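Local structure of Tll1590 protein (Thermosynechococcus elongatus, 6LDQ) at residues Y106-G117 with F129-S137. The protein is a sucrose-phosphate synthase of the GT-B glycosyltransferase class, carrying a glycosyl transferase 4-like domain with a Rossmann-like fold. Residues are numbered along the deposited sequence; the frame is centred on the assembly and turned at random.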
ATOM      1  N   TYR A 106       8.207  -0.794  10.446  1.00 19.29           N
ATOM      2  CA  TYR A 106       6.751  -0.755  10.258  1.00 18.89           C
ATOM      3  C   TYR A 106       6.037  -2.075  10.532  1.00 19.00           C
ATOM      4  O   TYR A 106       6.188  -3.036   9.757  1.00 20.17           O
ATOM      5  CB  TYR A 106       6.426  -0.301   8.831  1.00 18.50           C
ATOM      6  CG  TYR A 106       7.096   0.995   8.429  1.00 15.31           C
ATOM      7  CD1 TYR A 106       6.671   2.211   8.944  1.00 16.13           C
ATOM      8  CD2 TYR A 106       8.167   0.998   7.553  1.00 15.39           C
ATOM      9  CE1 TYR A 106       7.287   3.407   8.584  1.00 13.51           C
ATOM     10  CE2 TYR A 106       8.793   2.182   7.179  1.00 15.52           C
ATOM     11  CZ  TYR A 106       8.353   3.383   7.689  1.00 14.76           C
ATOM     12  OH  TYR A 106       8.985   4.552   7.325  1.00 15.72           O
ATOM     13  N   PRO A 107       5.232  -2.159  11.607  1.00 17.37           N
ATOM     14  CA  PRO A 107       4.464  -3.392  11.864  1.00 18.83           C
ATOM     15  C   PRO A 107       3.321  -3.610  10.896  1.00 15.45           C
ATOM     16  O   PRO A 107       2.766  -4.711  10.854  1.00 18.19           O
ATOM     17  CB  PRO A 107       3.925  -3.189  13.297  1.00 19.03           C
ATOM     18  CG  PRO A 107       4.002  -1.693  13.539  1.00 22.92           C
ATOM     19  CD  PRO A 107       5.238  -1.265  12.790  1.00 19.85           C
ATOM     20  N   LEU A 108       2.897  -2.582  10.188  1.00 18.23           N
ATOM     21  CA  LEU A 108       1.839  -2.699   9.201  1.00 18.58           C
ATOM     22  C   LEU A 108       2.300  -1.951   7.967  1.00 21.71           C
ATOM     23  O   LEU A 108       2.869  -0.855   8.057  1.00 17.13           O
ATOM     24  CB  LEU A 108       0.508  -2.130   9.709  1.00 15.06           C
ATOM     25  CG  LEU A 108      -0.765  -2.203   8.861  1.00 16.26           C
ATOM     26  CD1 LEU A 108      -1.977  -2.374   9.802  1.00 19.06           C
ATOM     27  CD2 LEU A 108      -0.929  -0.937   8.029  1.00 13.86           C
ATOM     28  N   ILE A 109       2.094  -2.568   6.818  1.00 16.64           N
ATOM     29  CA  ILE A 109       2.389  -1.948   5.540  1.00 15.59           C
ATOM     30  C   ILE A 109       1.165  -2.134   4.665  1.00 15.80           C
ATOM     31  O   ILE A 109       0.693  -3.261   4.505  1.00 18.41           O
ATOM     32  CB  ILE A 109       3.633  -2.565   4.874  1.00 17.79           C
ATOM     33  CG1 ILE A 109       4.862  -2.450   5.790  1.00 19.14           C
ATOM     34  CG2 ILE A 109       3.887  -1.882   3.552  1.00 17.36           C
ATOM     35  CD1 ILE A 109       6.189  -2.763   5.064  1.00 18.82           C
ATOM     36  N   HIS A 110       0.653  -1.038   4.105  1.00 17.14           N
ATOM     37  CA  HIS A 110      -0.573  -1.050   3.307  1.00 17.54           C
ATOM     38  C   HIS A 110      -0.215  -0.610   1.893  1.00 17.55           C
ATOM     39  O   HIS A 110       0.117   0.555   1.668  1.00 17.37           O
ATOM     40  CB  HIS A 110      -1.647  -0.151   3.933  1.00 20.15           C
ATOM     41  CG  HIS A 110      -2.958  -0.153   3.200  1.00 17.59           C
ATOM     42  ND1 HIS A 110      -4.055   0.559   3.642  1.00 17.09           N
ATOM     43  CD2 HIS A 110      -3.342  -0.762   2.050  1.00 16.84           C
ATOM     44  CE1 HIS A 110      -5.061   0.381   2.801  1.00 22.01           C
ATOM     45  NE2 HIS A 110      -4.656  -0.421   1.829  1.00 18.97           N
ATOM     46  N   THR A 111      -0.291  -1.548   0.948  1.00 16.32           N
ATOM     47  CA  THR A 111       0.134  -1.365  -0.433  1.00 17.49           C
ATOM     48  C   THR A 111      -1.059  -1.020  -1.320  1.00 14.00           C
ATOM     49  O   THR A 111      -2.190  -1.427  -1.046  1.00 14.08           O
ATOM     50  CB  THR A 111       0.819  -2.639  -0.930  1.00 10.29           C
ATOM     51  OG1 THR A 111      -0.001  -3.778  -0.654  1.00 14.75           O
ATOM     52  CG2 THR A 111       2.117  -2.820  -0.190  1.00 18.27           C
ATOM     53  N   ASN A 112      -0.805  -0.230  -2.364  1.00 11.15           N
ATOM     54  CA  ASN A 112      -1.856   0.296  -3.227  1.00 14.72           C
ATOM     55  C   ASN A 112      -1.591  -0.078  -4.680  1.00 12.13           C
ATOM     56  O   ASN A 112      -0.543   0.274  -5.224  1.00 13.30           O
ATOM     57  CB  ASN A 112      -1.960   1.808  -3.150  1.00 11.85           C
ATOM     58  CG  ASN A 112      -3.216   2.327  -3.821  1.00 17.50           C
ATOM     59  OD1 ASN A 112      -4.335   1.992  -3.419  1.00 19.29           O
ATOM     60  ND2 ASN A 112      -3.042   3.152  -4.841  1.00 19.63           N
ATOM     61  N   TYR A 113      -2.579  -0.717  -5.318  1.00 14.49           N
ATOM     62  CA  TYR A 113      -2.462  -1.235  -6.683  1.00 14.13           C
ATOM     63  C   TYR A 113      -1.458  -2.383  -6.787  1.00 14.77           C
ATOM     64  O   TYR A 113      -0.492  -2.462  -6.026  1.00 13.46           O
ATOM     65  CB  TYR A 113      -2.096  -0.116  -7.667  1.00 14.26           C
ATOM     66  CG  TYR A 113      -2.312  -0.489  -9.125  1.00 16.49           C
ATOM     67  CD1 TYR A 113      -3.534  -0.987  -9.563  1.00 24.01           C
ATOM     68  CD2 TYR A 113      -1.295  -0.321 -10.060  1.00 22.08           C
ATOM     69  CE1 TYR A 113      -3.736  -1.317 -10.895  1.00 18.87           C
ATOM     70  CE2 TYR A 113      -1.479  -0.653 -11.383  1.00 20.92           C
ATOM     71  CZ  TYR A 113      -2.704  -1.147 -11.798  1.00 24.85           C
ATOM     72  OH  TYR A 113      -2.888  -1.468 -13.121  1.00 21.64           O
ATOM     73  N   TRP A 114      -1.654  -3.268  -7.778  1.00 17.84           N
ATOM     74  CA  TRP A 114      -0.896  -4.517  -7.796  1.00 17.66           C
ATOM     75  C   TRP A 114       0.609  -4.287  -7.835  1.00 13.33           C
ATOM     76  O   TRP A 114       1.363  -5.103  -7.290  1.00 12.52           O
ATOM     77  CB  TRP A 114      -1.359  -5.395  -8.974  1.00 15.40           C
ATOM     78  CG  TRP A 114      -0.931  -4.963 -10.342  1.00 16.55           C
ATOM     79  CD1 TRP A 114      -1.639  -4.184 -11.214  1.00 19.31           C
ATOM     80  CD2 TRP A 114       0.274  -5.343 -11.029  1.00 17.49           C
ATOM     81  NE1 TRP A 114      -0.933  -4.037 -12.402  1.00 18.18           N
ATOM     82  CE2 TRP A 114       0.245  -4.731 -12.302  1.00 19.88           C
ATOM     83  CE3 TRP A 114       1.376  -6.128 -10.686  1.00 16.96           C
ATOM     84  CZ2 TRP A 114       1.267  -4.906 -13.237  1.00 21.13           C
ATOM     85  CZ3 TRP A 114       2.395  -6.288 -11.610  1.00 15.32           C
ATOM     86  CH2 TRP A 114       2.335  -5.675 -12.866  1.00 22.42           C
ATOM     87  N   LEU A 115       1.060  -3.178  -8.440  1.00 15.28           N
ATOM     88  CA  LEU A 115       2.495  -2.894  -8.561  1.00 18.68           C
ATOM     89  C   LEU A 115       3.137  -2.678  -7.188  1.00 18.51           C
ATOM     90  O   LEU A 115       4.168  -3.272  -6.864  1.00 19.98           O
ATOM     91  CB  LEU A 115       2.715  -1.656  -9.444  1.00 14.20           C
ATOM     92  CG  LEU A 115       2.436  -1.775 -10.950  1.00 15.81           C
ATOM     93  CD1 LEU A 115       2.211  -0.404 -11.543  1.00 16.93           C
ATOM     94  CD2 LEU A 115       3.593  -2.477 -11.661  1.00 18.31           C
ATOM     95  N   SER A 116       2.557  -1.802  -6.385  1.00 14.02           N
ATOM     96  CA  SER A 116       3.001  -1.686  -4.996  1.00 15.04           C
ATOM     97  C   SER A 116       2.855  -3.018  -4.266  1.00 14.40           C
ATOM     98  O   SER A 116       3.655  -3.336  -3.380  1.00 14.34           O
ATOM     99  CB  SER A 116       2.197  -0.602  -4.294  1.00 15.52           C
ATOM    100  OG  SER A 116       2.159   0.587  -5.073  1.00 17.38           O
ATOM    101  N   GLY A 117       1.872  -3.838  -4.661  1.00 13.29           N
ATOM    102  CA  GLY A 117       1.663  -5.108  -3.987  1.00 12.03           C
ATOM    103  C   GLY A 117       2.778  -6.103  -4.191  1.00 14.68           C
ATOM    104  O   GLY A 117       3.095  -6.881  -3.290  1.00 14.17           O
ATOM    105  N   PHE A 129       5.120  -8.679   9.071  1.00 24.74           N
ATOM    106  CA  PHE A 129       4.312  -7.495   9.298  1.00 23.33           C
ATOM    107  C   PHE A 129       2.880  -7.791   8.878  1.00 25.88           C
ATOM    108  O   PHE A 129       2.609  -8.763   8.166  1.00 23.80           O
ATOM    109  CB  PHE A 129       4.869  -6.271   8.544  1.00 24.04           C
ATOM    110  CG  PHE A 129       5.014  -6.470   7.052  1.00 23.23           C
ATOM    111  CD1 PHE A 129       6.171  -7.004   6.519  1.00 20.75           C
ATOM    112  CD2 PHE A 129       3.996  -6.099   6.184  1.00 20.59           C
ATOM    113  CE1 PHE A 129       6.315  -7.195   5.129  1.00 23.74           C
ATOM    114  CE2 PHE A 129       4.134  -6.268   4.803  1.00 24.45           C
ATOM    115  CZ  PHE A 129       5.305  -6.819   4.275  1.00 19.18           C
ATOM    116  N   GLN A 130       1.956  -6.953   9.347  1.00 26.43           N
ATOM    117  CA  GLN A 130       0.575  -7.023   8.888  1.00 23.00           C
ATOM    118  C   GLN A 130       0.495  -6.335   7.536  1.00 22.38           C
ATOM    119  O   GLN A 130       0.801  -5.146   7.429  1.00 20.32           O
ATOM    120  CB  GLN A 130      -0.368  -6.356   9.889  1.00 24.48           C
ATOM    121  CG  GLN A 130      -0.182  -6.819  11.325  1.00 29.63           C
ATOM    122  CD  GLN A 130      -0.248  -8.325  11.461  1.00 33.44           C
ATOM    123  OE1 GLN A 130      -1.157  -8.963  10.932  1.00 30.75           O
ATOM    124  NE2 GLN A 130       0.726  -8.902  12.162  1.00 37.04           N
ATOM    125  N   TRP A 131       0.093  -7.075   6.504  1.00 23.22           N
ATOM    126  CA  TRP A 131       0.117  -6.575   5.134  1.00 20.75           C
ATOM    127  C   TRP A 131      -1.315  -6.445   4.631  1.00 22.52           C
ATOM    128  O   TRP A 131      -2.028  -7.448   4.504  1.00 19.68           O
ATOM    129  CB  TRP A 131       0.940  -7.500   4.235  1.00 19.35           C
ATOM    130  CG  TRP A 131       0.974  -7.103   2.787  1.00 19.61           C
ATOM    131  CD1 TRP A 131       0.818  -5.849   2.271  1.00 18.54           C
ATOM    132  CD2 TRP A 131       1.196  -7.972   1.667  1.00 19.73           C
ATOM    133  NE1 TRP A 131       0.913  -5.885   0.898  1.00 19.31           N
ATOM    134  CE2 TRP A 131       1.151  -7.178   0.505  1.00 21.34           C
ATOM    135  CE3 TRP A 131       1.426  -9.346   1.535  1.00 23.07           C
ATOM    136  CZ2 TRP A 131       1.327  -7.713  -0.777  1.00 15.15           C
ATOM    137  CZ3 TRP A 131       1.583  -9.876   0.246  1.00 18.58           C
ATOM    138  CH2 TRP A 131       1.526  -9.058  -0.874  1.00 14.56           C
ATOM    139  N   LEU A 132      -1.741  -5.216   4.364  1.00 20.12           N
ATOM    140  CA  LEU A 132      -3.027  -4.977   3.731  1.00 20.59           C
ATOM    141  C   LEU A 132      -2.799  -4.446   2.329  1.00 18.14           C
ATOM    142  O   LEU A 132      -1.856  -3.696   2.081  1.00 18.95           O
ATOM    143  CB  LEU A 132      -3.878  -3.968   4.495  1.00 21.10           C
ATOM    144  CG  LEU A 132      -4.335  -4.430   5.870  1.00 18.84           C
ATOM    145  CD1 LEU A 132      -3.349  -3.860   6.866  1.00 18.44           C
ATOM    146  CD2 LEU A 132      -5.769  -3.996   6.156  1.00 19.93           C
ATOM    147  N   HIS A 133      -3.696  -4.804   1.421  1.00 19.73           N
ATOM    148  CA  HIS A 133      -3.563  -4.336   0.057  1.00 15.21           C
ATOM    149  C   HIS A 133      -4.903  -3.859  -0.467  1.00 15.16           C
ATOM    150  O   HIS A 133      -5.915  -4.545  -0.311  1.00 16.47           O
ATOM    151  CB  HIS A 133      -3.007  -5.411  -0.856  1.00 15.93           C
ATOM    152  CG  HIS A 133      -2.632  -4.861  -2.181  1.00 17.23           C
ATOM    153  ND1 HIS A 133      -1.341  -4.538  -2.515  1.00 18.70           N
ATOM    154  CD2 HIS A 133      -3.401  -4.426  -3.199  1.00 24.19           C
ATOM    155  CE1 HIS A 133      -1.322  -4.018  -3.730  1.00 19.53           C
ATOM    156  NE2 HIS A 133      -2.560  -3.953  -4.174  1.00 21.80           N
ATOM    157  N   THR A 134      -4.902  -2.683  -1.080  1.00 14.15           N
ATOM    158  CA  THR A 134      -6.062  -2.161  -1.781  1.00 15.55           C
ATOM    159  C   THR A 134      -5.968  -2.480  -3.278  1.00 17.15           C
ATOM    160  O   THR A 134      -5.000  -2.098  -3.942  1.00 16.85           O
ATOM    161  CB  THR A 134      -6.192  -0.661  -1.566  1.00 15.10           C
ATOM    162  OG1 THR A 134      -6.469  -0.409  -0.167  1.00 15.72           O
ATOM    163  CG2 THR A 134      -7.320  -0.131  -2.436  1.00 16.04           C
ATOM    164  N   TYR A 135      -6.997  -3.144  -3.790  1.00 19.58           N
ATOM    165  CA  TYR A 135      -7.139  -3.516  -5.195  1.00 17.52           C
ATOM    166  C   TYR A 135      -7.703  -2.364  -6.020  1.00 17.58           C
ATOM    167  O   TYR A 135      -8.558  -1.617  -5.552  1.00 17.51           O
ATOM    168  CB  TYR A 135      -8.111  -4.690  -5.345  1.00 20.55           C
ATOM    169  CG  TYR A 135      -8.398  -4.947  -6.810  1.00 15.71           C
ATOM    170  CD1 TYR A 135      -7.386  -5.354  -7.627  1.00 18.65           C
ATOM    171  CD2 TYR A 135      -9.630  -4.705  -7.389  1.00 20.18           C
ATOM    172  CE1 TYR A 135      -7.535  -5.591  -8.958  1.00 17.72           C
ATOM    173  CE2 TYR A 135      -9.813  -4.951  -8.774  1.00 17.55           C
ATOM    174  CZ  TYR A 135      -8.727  -5.389  -9.531  1.00 20.37           C
ATOM    175  OH  TYR A 135      -8.775  -5.633 -10.876  1.00 17.14           O
ATOM    176  N   HIS A 136      -7.247  -2.238  -7.274  1.00 13.19           N
ATOM    177  CA  HIS A 136      -7.953  -1.390  -8.231  1.00 18.86           C
ATOM    178  C   HIS A 136      -7.920  -2.015  -9.616  1.00 17.97           C
ATOM    179  O   HIS A 136      -6.906  -2.578 -10.035  1.00 16.25           O
ATOM    180  CB  HIS A 136      -7.391   0.029  -8.373  1.00 18.93           C
ATOM    181  CG  HIS A 136      -7.129   0.719  -7.076  1.00 20.42           C
ATOM    182  ND1 HIS A 136      -8.119   1.366  -6.361  1.00 22.34           N
ATOM    183  CD2 HIS A 136      -5.990   0.855  -6.357  1.00 21.11           C
ATOM    184  CE1 HIS A 136      -7.593   1.881  -5.261  1.00 19.96           C
ATOM    185  NE2 HIS A 136      -6.304   1.580  -5.229  1.00 16.05           N
ATOM    186  N   SER A 137      -9.022  -1.861 -10.334  1.00 17.39           N
ATOM    187  CA  SER A 137      -9.088  -2.279 -11.724  1.00 21.33           C
ATOM    188  C   SER A 137      -8.565  -1.182 -12.649  1.00 22.38           C
ATOM    189  O   SER A 137      -9.207  -0.137 -12.796  1.00 24.33           O
ATOM    190  CB  SER A 137     -10.517  -2.652 -12.092  1.00 19.88           C
ATOM    191  OG  SER A 137     -10.874  -3.899 -11.530  1.00 21.69           O
TER
HETATM  192  O   HOH W   1       3.271  -6.931  12.862  1.00 27.56           O
HETATM  193  O   HOH W   2      -4.633  -3.646  -8.365  1.00 15.81           O
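T111 OG1 is the polar hub between strands 108-112 and 130-134. W131 NE1 makes the firm bond, donating to it over 2.8 Å with the hydroxyl near the indole plane; H133 ND1, two residues on along the same face, also meets it, in a hydrogen bond modelled so short that its length is doubtful. OG1 stands between backbone N and carbonyl carbon (chi1 50°), which turns it toward both rings. T111 O sits 3.5 Å above the centre of the H133 imidazole.

On the opposite face, H110 NE2 and T134 OG1 share a hydrogen bond of 2.7 Å in which either may donate, and L132 CB makes a CH-pi contact over the rim of one face of the H110 ring. Farther along, H136 NE2 donates almost straight (167°) to N112 OD1 at 2.7 Å; the acceptor lies in the imidazole plane, although the amide is turned 69° from that ring. Apolar contacts occupy the other end: I109 CD1 lies over the centre of the F129 ring, 4.1 Å from its centroid, while L108 CD1 touches L132 CD1 at 3.6 Å on the H110 face.

Parallel pairing runs from L108 with Q130 to N112 with T134, the strand axes approaching to 4.6 Å. I109 and T111 each bond to both neighbours of their partner residue, and Y113 N continues the pattern to T134 O.

Second-shell hydrogen bonds from Y211 to H110 ND1 and from Y32 to T134 OG1 position H110 and T134. Helix 113-126 links the two strands in a beta-alpha-beta unit of the Rossmann-like sheet, flanked by strands 8-11 and 169-172, with helix 200-216 packed against L108, H110 and L132.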